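Local coordinates for protein histone-lysine N-methyltransferase, H3 lysine-9 specific SUVH4 (Arabidopsis thaliana, PDB 4QEO) that methylates histone H3 to set the H3K9 mark of transcriptional repression, and binds methylated DNA, linking histone methylation to DNA methylation, at residues I254-R259 / L357-S362; C158-V163 / E191-Q196; V387-A392 / C446-S451; G114-D119 / K140-D145. One frame throughout, in Å; residues are numbered along the deposited sequence.

Contact 1. Residues I254-R259 / L357-S362; sequences IPATNR and LEVFRS
Ala256 and Thr257 pair with Val359 and Phe360 as neighbouring parallel strands, the central pair of a four-stranded mixed sheet that joins the pre-SET region to the SET domain. Three backbone bonds make the ladder: Val359 N gives to Pro255 O at 2.9 Å, Thr257 N to Val359 O, and Arg361 N to Thr257 O. Between them Ala256 CA sits 3.1 Å from Val359 O in a CA-H...O contact.

Side chains then close over both faces. With Ala256 CB against Val359 CB, the Val359 CG2 branch also reaches Ile254 CG2 at 4.1 Å. On the face of Thr257 and Phe360, the threonine hydroxyl OG1 hydrogen-bonds Glu358 OE2 at 2.8 Å. Glu358 gets there on an extended chain, CG lying anti to the backbone N (chi1 174°), and the two side chains cross at about a right angle. Its other oxygen, OE1, takes the indole N-H of Trp372 and a salt bridge from Arg370, both beyond this strand pair. Cut back to alanine, Glu358 would lose its carboxylate, and Thr257 OG1, the Trp372 indole N-H and the Arg370 charge would probably each lack a mate.

At the far end the Arg361 side chain comes within about 4 Å of bound S-adenosyl-L-homocysteine and makes a cation-pi contact with Trp367. Its aliphatic stem runs beside the Asn258 amide, which bonds Asp261 N through OD1; Arg361 CB lies 3.5 Å from Asn258 CG.

Contact 2. Residues C158-V163 / E191-Q196; sequences CCEYNV and EKFWAQ
Cys159, on the last turn of helix 151-161, carries most of this small surface contact by setting its sulfur against the strand that contains Phe193. The interaction is sulfur-aromatic: Cys159 SG lies at the edge of the Phe193 ring and in its plane, 5.2 Å from the centroid, so the sulfur meets the rim and not a face. The closest ring atom is CD1, 4.0 Å from Cys159 SG, and Cys159 CB touches the same corner. With SG anti to the backbone N (chi1 -179°), the thiol is carried outward from the helix to the strand.

Van der Waals contact with the strand backbone adds to this. Cys159 SG rests 3.6 Å from Glu191 O and 3.8 Å from Lys192 CA, while the helix is further packed against the strand by Cys158 and Cys159, which both touch Val190.

Charged groups contribute at the margin. Glu160 OE2 comes to 4.2 Å from Phe193 CZ, near the ring plane, but its salt-bridge partner is Lys156 on the same helix. No hydrogen bond crosses between the two segments.

Backbone motifs shape both partners. The helix ends in a Schellman motif at Asn162, whose phi is positive, and Val163 N bonds back to Cys158 O. In the strand, Glu191 and Lys192 both face Arg208, a classic beta bulge. The contact as a whole is a helix end packed on a sheet strand at the surface of the SRA domain, away from the bound DNA.

Contact 3. Residues V387-A392 / C446-S451; sequences VVRRTA and CIDAGS
Val387 and Arg389 face Asp448 and Cys446 in an antiparallel pair of short strands within the SET domain. The tight part is the backbone. Val387 N and Asp448 O, and Asp448 N and Val387 O, are joined by bonds of 2.9 Å each, and Arg389 makes the same two-way exchange with Cys446. Between these hydrogen-bonded pairs lies the non-hydrogen-bonded pair Val388 and Ile447, where Val388 CA approaches Cys446 O at 3.3 Å. At the end of the strand Thr391 CG2 packs on Cys446 CB at 3.8 Å, its hydroxyl being held by Pro443 O.

The looser, partly exposed side is polar. Arg389 runs extended from CG to NE, its CG anti to the carbonyl carbon (chi1 -50°), which brings the guanidinium obliquely across Asp448. There NE gives a fairly straight bond to Asp448 OD2 at 2.9 Å, meeting the anti lone pair of that oxygen from within the guanidinium plane. The two flat groups are turned 49° apart. Val387 CG1 supports one guanidinium face, 3.7 Å above its centre. A methionine in place of Arg389 would probably leave Asp448 OD2 without its charged mate and Val387 CG1 without the flat group it packs on.

Asp448 has a second task: OD1 accepts Gly450 N at 2.7 Å, forming an Asx turn. One carboxylate thus joins the strands and shapes the turn beyond them, and Arg389 probably favours its ionised form.

Contact 4. Residues G114-D119 / K140-D145; sequences GQYEDD and KRQIKD. With nucleotides of chain B.
Gln115 meets Lys140, Tyr116 meets Gln142, and Glu117 meets Arg141 and Gln142, joining two loops beside a flipped-out 5-methylcytosine. Gln115, bent at chi2 (-72°), brings OE1 to the extended Lys140, whose NZ meets it in the carbonyl plane, on a lone pair, at 2.9 Å.

One face of the Tyr116 ring covers 5CM7 of chain B, whose methyl C5A sits 3.7 Å above the ring plane towards its rim, while OH bonds the phosphate oxygen OP2 at 2.7 Å. The Tyr116 and Gln142 side chains cross at about a right angle, yet ring and amide planes are only 29° apart, with Gln142 OE1 3.5 Å from Tyr116 CD2; Gln142 NE2 is tied to Gly132 O.

Extended beyond CG, Glu117 accepts Gln142 N on OE2 at 3.0 Å, from well above the carboxylate plane, and also bonds Ser200. OE1 packs on the Arg141 stem; its salt bridge to Arg141 NE is long, with the oxygen well out of the guanidinium plane. A water accepting from Glu117 N, 3.0 Å away, lies near Lys140 O and Gln142 OE1.

The base is read from both ends of this loop: Gln115 N, just before the type I turn Tyr116-Asp119, gives to O2, and Asp119 OD1, closing the turn, accepts from N4 at 3.0 Å. Stacking over the base with its Watson-Crick edge engaged is characteristic of the SRA-domain pocket for a flipped methylcytosine.

In the fold
From the N terminus, contact 4 comes first, closing a 20-residue loop in the SRA domain that includes strands 120-122 and 125-129. Contact 2 follows, joining the end of helix 151-161 to strand 180-197; the two do not touch, their nearest atoms being about 6 Å apart. Contact 1 then spans 97 residues, bringing pre-SET residues 254-259 beside residues 357-362 of the SET range, with the intervening chain carrying the triangular zinc cluster. Contact 3 closes a partly unmodelled loop inside the SET domain. All four run in series, none nested or crossed. Contacts 2 and 3, 65 Å apart between centres, lie on opposite sides of the chain's centre.

Contact 1. Residues I254-R259 / L357-S362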
# COMPACT_ATOMS: atom_id res chain seq x y z
N ILE A 254 14.57 11.58 10.49
CA ILE A 254 13.95 10.36 11.00
C ILE A 254 14.04 10.31 12.53
O ILE A 254 15.02 9.83 13.08
CB ILE A 254 14.58 9.10 10.39
CG1 ILE A 254 14.53 9.16 8.86
CG2 ILE A 254 13.87 7.85 10.88
CD1 ILE A 254 15.47 8.18 8.17
N PRO A 255 13.02 10.84 13.21
CA PRO A 255 12.97 10.77 14.67
C PRO A 255 12.86 9.34 15.21
O PRO A 255 12.36 8.44 14.52
CB PRO A 255 11.72 11.58 15.03
CG PRO A 255 10.93 11.66 13.76
CD PRO A 255 11.94 11.68 12.66
N ALA A 256 13.33 9.15 16.43
CA ALA A 256 13.21 7.86 17.09
C ALA A 256 12.53 8.01 18.45
O ALA A 256 12.84 8.93 19.20
CB ALA A 256 14.59 7.22 17.25
N THR A 257 11.60 7.12 18.76
CA THR A 257 10.91 7.15 20.04
C THR A 257 10.94 5.81 20.75
O THR A 257 10.91 4.76 20.11
CB THR A 257 9.44 7.59 19.90
OG1 THR A 257 8.73 6.65 19.08
CG2 THR A 257 9.35 8.98 19.27
N ASN A 258 11.07 5.85 22.06
CA ASN A 258 10.82 4.70 22.89
C ASN A 258 9.69 5.09 23.81
O ASN A 258 9.81 6.00 24.60
CB ASN A 258 12.03 4.33 23.70
CG ASN A 258 11.90 2.99 24.37
OD1 ASN A 258 10.83 2.58 24.75
ND2 ASN A 258 13.02 2.32 24.54
N ARG A 259 8.56 4.44 23.64
CA ARG A 259 7.43 4.65 24.49
C ARG A 259 7.34 3.43 25.34
O ARG A 259 6.63 3.41 26.29
CB ARG A 259 6.18 4.73 23.64
CG ARG A 259 5.11 5.64 24.17
CD ARG A 259 5.27 7.02 23.60
NE ARG A 259 4.07 7.45 22.89
CZ ARG A 259 2.96 7.88 23.48
NH1 ARG A 259 1.93 8.26 22.75
NH2 ARG A 259 2.87 7.94 24.80
N LEU A 357 9.38 9.37 8.12
CA LEU A 357 9.37 8.08 8.80
C LEU A 357 9.76 8.24 10.25
O LEU A 357 10.26 9.28 10.67
CB LEU A 357 10.37 7.13 8.14
CG LEU A 357 10.21 6.92 6.63
CD1 LEU A 357 11.22 5.91 6.14
CD2 LEU A 357 8.79 6.48 6.29
N GLU A 358 9.54 7.18 11.01
CA GLU A 358 9.87 7.19 12.42
C GLU A 358 10.40 5.83 12.83
O GLU A 358 9.87 4.80 12.40
CB GLU A 358 8.63 7.56 13.24
CG GLU A 358 8.80 7.46 14.74
CD GLU A 358 7.48 7.55 15.50
OE1 GLU A 358 6.42 7.72 14.86
OE2 GLU A 358 7.49 7.43 16.75
N VAL A 359 11.46 5.81 13.62
CA VAL A 359 11.90 4.58 14.25
C VAL A 359 11.29 4.56 15.64
O VAL A 359 11.30 5.58 16.33
CB VAL A 359 13.44 4.49 14.33
CG1 VAL A 359 13.86 3.32 15.21
CG2 VAL A 359 14.02 4.35 12.94
N PHE A 360 10.72 3.43 16.04
CA PHE A 360 10.11 3.33 17.36
C PHE A 360 10.42 2.00 18.03
O PHE A 360 10.61 0.99 17.37
CB PHE A 360 8.60 3.54 17.29
CG PHE A 360 7.86 2.47 16.54
CD1 PHE A 360 7.84 2.46 15.15
CD2 PHE A 360 7.16 1.49 17.22
CE1 PHE A 360 7.14 1.48 14.46
CE2 PHE A 360 6.46 0.50 16.54
CZ PHE A 360 6.45 0.50 15.16
N ARG A 361 10.48 2.01 19.36
CA ARG A 361 10.68 0.80 20.13
C ARG A 361 9.39 -0.00 20.12
O ARG A 361 8.33 0.50 20.51
CB ARG A 361 11.10 1.12 21.57
CG ARG A 361 11.62 -0.08 22.37
CD ARG A 361 13.06 -0.44 21.99
NE ARG A 361 13.44 -1.77 22.48
CZ ARG A 361 14.57 -2.39 22.17
NH1 ARG A 361 15.45 -1.82 21.36
NH2 ARG A 361 14.82 -3.60 22.66
N SER A 362 9.49 -1.24 19.65
CA SER A 362 8.37 -2.17 19.68
C SER A 362 8.36 -2.92 21.00
O SER A 362 9.32 -2.85 21.78
CB SER A 362 8.50 -3.19 18.55
OG SER A 362 9.49 -4.16 18.86

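Contact 2. Residues C158-V163 / E191-Q196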
# COMPACT_ATOMS: atom_id res chain seq x y z
N CYS A 158 -33.92 -2.67 2.31
CA CYS A 158 -33.03 -2.93 3.43
C CYS A 158 -33.69 -2.59 4.76
O CYS A 158 -33.63 -3.38 5.72
CB CYS A 158 -31.72 -2.15 3.29
SG CYS A 158 -30.61 -2.77 2.03
N CYS A 159 -34.26 -1.39 4.82
CA CYS A 159 -35.01 -0.94 6.00
C CYS A 159 -36.11 -1.92 6.35
O CYS A 159 -36.26 -2.31 7.51
CB CYS A 159 -35.66 0.43 5.72
SG CYS A 159 -36.59 1.10 7.12
N GLU A 160 -36.88 -2.31 5.35
CA GLU A 160 -38.03 -3.19 5.57
C GLU A 160 -37.67 -4.63 5.99
O GLU A 160 -38.46 -5.31 6.63
CB GLU A 160 -38.92 -3.19 4.33
CG GLU A 160 -39.72 -1.87 4.25
CD GLU A 160 -40.35 -1.59 2.90
OE1 GLU A 160 -40.11 -2.38 1.96
OE2 GLU A 160 -41.07 -0.58 2.80
N TYR A 161 -36.46 -5.07 5.63
CA TYR A 161 -36.02 -6.44 5.98
C TYR A 161 -34.89 -6.56 7.01
O TYR A 161 -34.41 -7.67 7.28
CB TYR A 161 -35.62 -7.20 4.73
CG TYR A 161 -36.80 -7.67 3.96
CD1 TYR A 161 -37.42 -8.87 4.30
CD2 TYR A 161 -37.34 -6.91 2.92
CE1 TYR A 161 -38.53 -9.32 3.62
CE2 TYR A 161 -38.46 -7.35 2.23
CZ TYR A 161 -39.04 -8.56 2.58
OH TYR A 161 -40.14 -9.03 1.92
N ASN A 162 -34.51 -5.43 7.60
CA ASN A 162 -33.40 -5.36 8.52
C ASN A 162 -32.06 -5.84 7.94
O ASN A 162 -31.24 -6.43 8.65
CB ASN A 162 -33.75 -6.10 9.82
CG ASN A 162 -34.74 -5.35 10.64
OD1 ASN A 162 -34.95 -4.16 10.42
ND2 ASN A 162 -35.37 -6.03 11.61
N VAL A 163 -31.85 -5.59 6.65
CA VAL A 163 -30.60 -5.97 5.98
C VAL A 163 -29.59 -4.85 6.09
O VAL A 163 -29.87 -3.72 5.68
CB VAL A 163 -30.87 -6.27 4.48
CG1 VAL A 163 -29.54 -6.48 3.69
CG2 VAL A 163 -31.78 -7.46 4.35
N GLU A 191 -32.59 2.65 9.47
CA GLU A 191 -33.55 2.76 10.55
C GLU A 191 -34.86 3.23 9.99
O GLU A 191 -35.93 2.71 10.31
CB GLU A 191 -33.05 3.78 11.57
CG GLU A 191 -34.13 4.26 12.52
CD GLU A 191 -33.81 3.90 13.94
OE1 GLU A 191 -33.87 2.70 14.29
OE2 GLU A 191 -33.44 4.82 14.70
N LYS A 192 -34.79 4.24 9.14
CA LYS A 192 -36.03 4.65 8.49
C LYS A 192 -35.74 5.51 7.30
O LYS A 192 -34.60 5.86 7.08
CB LYS A 192 -36.96 5.40 9.45
CG LYS A 192 -36.37 6.66 9.98
CD LYS A 192 -37.40 7.43 10.76
CE LYS A 192 -36.72 8.49 11.57
NZ LYS A 192 -35.66 7.92 12.44
N PHE A 193 -36.77 5.83 6.52
CA PHE A 193 -36.54 6.66 5.34
C PHE A 193 -37.78 7.43 5.01
O PHE A 193 -38.89 7.04 5.40
CB PHE A 193 -36.14 5.78 4.14
CG PHE A 193 -37.26 4.90 3.66
CD1 PHE A 193 -37.50 3.68 4.27
CD2 PHE A 193 -38.08 5.31 2.61
CE1 PHE A 193 -38.55 2.87 3.86
CE2 PHE A 193 -39.15 4.50 2.20
CZ PHE A 193 -39.39 3.30 2.82
N TRP A 194 -37.61 8.54 4.30
CA TRP A 194 -38.81 9.33 3.99
C TRP A 194 -38.51 10.25 2.83
O TRP A 194 -37.37 10.36 2.44
CB TRP A 194 -39.26 10.13 5.23
CG TRP A 194 -38.26 11.15 5.65
CD1 TRP A 194 -38.23 12.48 5.28
CD2 TRP A 194 -37.12 10.93 6.49
NE1 TRP A 194 -37.14 13.09 5.86
CE2 TRP A 194 -36.45 12.17 6.61
CE3 TRP A 194 -36.61 9.82 7.17
CZ2 TRP A 194 -35.28 12.31 7.37
CZ3 TRP A 194 -35.45 9.97 7.93
CH2 TRP A 194 -34.80 11.20 8.01
N ALA A 195 -39.53 10.91 2.28
CA ALA A 195 -39.31 11.87 1.22
C ALA A 195 -39.57 13.25 1.79
O ALA A 195 -40.47 13.40 2.59
CB ALA A 195 -40.29 11.62 0.07
N GLN A 196 -38.81 14.24 1.38
CA GLN A 196 -39.09 15.62 1.78
C GLN A 196 -38.47 16.55 0.75
O GLN A 196 -37.73 16.09 -0.10
CB GLN A 196 -38.50 15.91 3.16
CG GLN A 196 -36.97 15.92 3.21
CD GLN A 196 -36.43 16.52 4.50
OE1 GLN A 196 -36.38 15.87 5.54
NE2 GLN A 196 -36.04 17.79 4.44

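Contact 3. Residues V387-A392 / C446-S451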
# COMPACT_ATOMS: atom_id res chain seq x y z
N VAL A 387 28.10 -1.87 5.35
CA VAL A 387 29.42 -2.20 4.84
C VAL A 387 29.37 -3.49 4.02
O VAL A 387 29.07 -4.55 4.57
CB VAL A 387 30.45 -2.40 5.96
CG1 VAL A 387 31.83 -2.76 5.37
CG2 VAL A 387 30.56 -1.17 6.82
N VAL A 388 29.67 -3.40 2.73
CA VAL A 388 29.68 -4.60 1.89
C VAL A 388 30.90 -5.47 2.20
O VAL A 388 32.03 -5.05 1.97
CB VAL A 388 29.71 -4.25 0.40
CG1 VAL A 388 29.74 -5.52 -0.43
CG2 VAL A 388 28.50 -3.39 0.03
N ARG A 389 30.64 -6.67 2.71
CA ARG A 389 31.70 -7.60 3.10
C ARG A 389 31.55 -8.91 2.34
O ARG A 389 30.48 -9.23 1.80
CB ARG A 389 31.66 -7.88 4.61
CG ARG A 389 31.60 -6.65 5.51
CD ARG A 389 31.93 -7.00 6.97
NE ARG A 389 31.84 -5.84 7.85
CZ ARG A 389 32.84 -5.00 8.10
NH1 ARG A 389 34.03 -5.18 7.54
NH2 ARG A 389 32.65 -3.97 8.92
N ARG A 390 32.64 -9.67 2.28
CA ARG A 390 32.58 -11.05 1.82
C ARG A 390 31.88 -11.87 2.89
O ARG A 390 32.15 -11.70 4.08
CB ARG A 390 33.99 -11.59 1.56
CG ARG A 390 34.27 -11.96 0.12
CD ARG A 390 35.76 -11.83 -0.19
NE ARG A 390 36.58 -12.05 1.00
CZ ARG A 390 37.25 -13.18 1.25
NH1 ARG A 390 37.19 -14.20 0.40
NH2 ARG A 390 37.98 -13.29 2.35
N THR A 391 30.97 -12.74 2.47
CA THR A 391 30.22 -13.57 3.40
C THR A 391 31.13 -14.47 4.24
O THR A 391 30.88 -14.65 5.43
CB THR A 391 29.17 -14.42 2.68
OG1 THR A 391 29.76 -15.06 1.54
CG2 THR A 391 28.01 -13.55 2.23
N ALA A 392 32.17 -15.01 3.62
CA ALA A 392 33.12 -15.87 4.31
C ALA A 392 33.77 -15.17 5.50
O ALA A 392 34.02 -15.79 6.53
CB ALA A 392 34.18 -16.36 3.34
N CYS A 446 27.67 -9.77 1.10
CA CYS A 446 26.59 -9.33 1.96
C CYS A 446 26.78 -7.89 2.38
O CYS A 446 27.87 -7.33 2.23
CB CYS A 446 26.52 -10.22 3.21
SG CYS A 446 28.03 -10.18 4.23
N ILE A 447 25.72 -7.31 2.92
CA ILE A 447 25.72 -5.95 3.43
C ILE A 447 25.60 -6.03 4.95
O ILE A 447 24.57 -6.46 5.47
CB ILE A 447 24.50 -5.16 2.89
CG1 ILE A 447 24.48 -5.21 1.36
CG2 ILE A 447 24.53 -3.72 3.39
CD1 ILE A 447 23.21 -4.61 0.75
N ASP A 448 26.65 -5.62 5.64
CA ASP A 448 26.69 -5.65 7.10
C ASP A 448 26.36 -4.28 7.68
O ASP A 448 27.20 -3.37 7.68
CB ASP A 448 28.08 -6.12 7.57
CG ASP A 448 28.30 -5.93 9.06
OD1 ASP A 448 27.32 -5.84 9.84
OD2 ASP A 448 29.48 -5.89 9.46
N ALA A 449 25.14 -4.14 8.18
CA ALA A 449 24.72 -2.90 8.82
C ALA A 449 24.81 -3.01 10.34
O ALA A 449 24.09 -2.32 11.07
CB ALA A 449 23.32 -2.53 8.39
N GLY A 450 25.71 -3.88 10.81
CA GLY A 450 25.88 -4.11 12.24
C GLY A 450 26.33 -2.88 13.01
O GLY A 450 25.90 -2.64 14.13
N SER A 451 27.20 -2.08 12.40
CA SER A 451 27.78 -0.96 13.11
C SER A 451 27.55 0.34 12.37
O SER A 451 27.53 1.42 12.96
CB SER A 451 29.27 -1.19 13.36
OG SER A 451 29.44 -2.39 14.11

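Contact 4. Residues G114-D119 / K140-D145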
# COMPACT_ATOMS: atom_id res chain seq x y z
N GLY A 114 -19.62 13.24 0.52
CA GLY A 114 -19.96 14.64 0.75
C GLY A 114 -20.38 15.36 -0.52
O GLY A 114 -20.22 16.58 -0.63
N GLN A 115 -20.93 14.63 -1.47
CA GLN A 115 -21.30 15.22 -2.76
C GLN A 115 -22.76 15.67 -2.83
O GLN A 115 -23.14 16.45 -3.70
CB GLN A 115 -21.00 14.23 -3.86
CG GLN A 115 -19.58 13.71 -3.78
CD GLN A 115 -18.61 14.78 -4.18
OE1 GLN A 115 -18.77 15.38 -5.23
NE2 GLN A 115 -17.62 15.05 -3.35
N TYR A 116 -23.59 15.15 -1.94
CA TYR A 116 -25.01 15.53 -1.94
C TYR A 116 -25.26 16.52 -0.81
O TYR A 116 -24.95 16.24 0.34
CB TYR A 116 -25.89 14.29 -1.75
CG TYR A 116 -26.21 13.53 -3.04
CD1 TYR A 116 -25.19 12.95 -3.83
CD2 TYR A 116 -27.52 13.40 -3.47
CE1 TYR A 116 -25.48 12.26 -5.00
CE2 TYR A 116 -27.83 12.70 -4.64
CZ TYR A 116 -26.82 12.13 -5.39
OH TYR A 116 -27.15 11.46 -6.54
N GLU A 117 -25.83 17.67 -1.14
CA GLU A 117 -25.99 18.76 -0.18
C GLU A 117 -26.88 18.36 1.01
O GLU A 117 -26.76 18.92 2.10
CB GLU A 117 -26.53 20.00 -0.89
CG GLU A 117 -27.85 19.73 -1.62
CD GLU A 117 -28.20 20.74 -2.69
OE1 GLU A 117 -27.47 21.76 -2.82
OE2 GLU A 117 -29.21 20.53 -3.40
N ASP A 118 -27.75 17.36 0.83
CA ASP A 118 -28.62 16.93 1.93
C ASP A 118 -28.03 15.84 2.85
O ASP A 118 -28.65 15.47 3.83
CB ASP A 118 -30.00 16.51 1.40
CG ASP A 118 -30.68 17.62 0.61
OD1 ASP A 118 -31.17 18.57 1.25
OD2 ASP A 118 -30.71 17.56 -0.65
N ASP A 119 -26.84 15.32 2.53
CA ASP A 119 -26.19 14.33 3.42
C ASP A 119 -25.85 14.98 4.77
O ASP A 119 -25.38 16.11 4.80
CB ASP A 119 -24.88 13.78 2.81
CG ASP A 119 -25.11 12.85 1.62
OD1 ASP A 119 -26.26 12.41 1.39
OD2 ASP A 119 -24.10 12.56 0.91
N LYS A 140 -23.02 21.00 -8.23
CA LYS A 140 -23.28 19.71 -7.61
C LYS A 140 -24.52 19.70 -6.72
O LYS A 140 -24.57 18.98 -5.73
CB LYS A 140 -22.07 19.21 -6.82
CG LYS A 140 -20.86 18.88 -7.69
CD LYS A 140 -19.74 18.32 -6.83
CE LYS A 140 -18.47 18.08 -7.61
NZ LYS A 140 -17.42 17.51 -6.71
N ARG A 141 -25.52 20.48 -7.10
CA ARG A 141 -26.77 20.53 -6.33
C ARG A 141 -27.86 19.68 -6.95
O ARG A 141 -27.71 19.19 -8.07
CB ARG A 141 -27.24 21.97 -6.24
CG ARG A 141 -26.16 22.87 -5.73
CD ARG A 141 -26.74 24.18 -5.32
NE ARG A 141 -25.80 24.92 -4.48
CZ ARG A 141 -26.12 26.04 -3.84
NH1 ARG A 141 -25.21 26.66 -3.10
NH2 ARG A 141 -27.34 26.53 -3.95
N GLN A 142 -28.95 19.51 -6.21
CA GLN A 142 -30.14 18.84 -6.74
C GLN A 142 -30.75 19.72 -7.82
O GLN A 142 -30.87 20.92 -7.64
CB GLN A 142 -31.16 18.59 -5.62
CG GLN A 142 -30.63 17.63 -4.51
CD GLN A 142 -29.92 16.41 -5.10
OE1 GLN A 142 -28.68 16.30 -5.03
NE2 GLN A 142 -30.68 15.51 -5.70
N ILE A 143 -31.16 19.11 -8.93
CA ILE A 143 -31.74 19.88 -10.03
C ILE A 143 -33.06 19.32 -10.52
O ILE A 143 -33.67 19.87 -11.42
CB ILE A 143 -30.77 19.93 -11.22
CG1 ILE A 143 -30.33 18.52 -11.58
CG2 ILE A 143 -29.55 20.77 -10.88
CD1 ILE A 143 -29.36 18.50 -12.76
N LYS A 144 -33.49 18.19 -9.95
CA LYS A 144 -34.87 17.75 -10.10
C LYS A 144 -35.23 16.80 -8.99
O LYS A 144 -34.38 16.48 -8.15
CB LYS A 144 -35.12 17.08 -11.46
CG LYS A 144 -34.26 15.89 -11.74
CD LYS A 144 -34.69 15.26 -13.05
CE LYS A 144 -33.52 14.66 -13.77
NZ LYS A 144 -33.80 14.57 -15.23
N ASP A 145 -36.49 16.36 -8.98
CA ASP A 145 -37.00 15.45 -7.95
C ASP A 145 -36.36 14.09 -8.01
O ASP A 145 -36.01 13.60 -9.10
CB ASP A 145 -38.51 15.23 -8.12
CG ASP A 145 -39.35 16.44 -7.74
OD1 ASP A 145 -38.80 17.45 -7.26
OD2 ASP A 145 -40.59 16.34 -7.90
N1 5CM B 7 -22.65 10.39 -3.13
C2 5CM B 7 -22.70 11.06 -1.90
N3 5CM B 7 -23.80 11.07 -1.15
C4 5CM B 7 -24.89 10.45 -1.52
C5 5CM B 7 -24.86 9.75 -2.80
C5A 5CM B 7 -26.08 9.05 -3.26
C6 5CM B 7 -23.72 9.77 -3.57
O2 5CM B 7 -21.74 11.63 -1.48
N4 5CM B 7 -25.97 10.44 -0.80
C1' 5CM B 7 -21.46 10.48 -3.94
C2' 5CM B 7 -20.85 9.26 -4.61
C3' 5CM B 7 -20.17 9.89 -5.80
C4' 5CM B 7 -21.20 10.92 -6.23
O4' 5CM B 7 -21.82 11.31 -5.03
O3' 5CM B 7 -19.01 10.60 -5.42
C5' 5CM B 7 -22.20 10.46 -7.30
O5' 5CM B 7 -22.93 9.30 -7.02
P 5CM B 7 -24.35 9.02 -7.59
OP1 5CM B 7 -24.90 7.93 -6.86
OP2 5CM B 7 -25.06 10.24 -7.72
O HOH W 1 -26.70 17.82 -4.00
O HOH W 2 -28.72 16.42 -1.75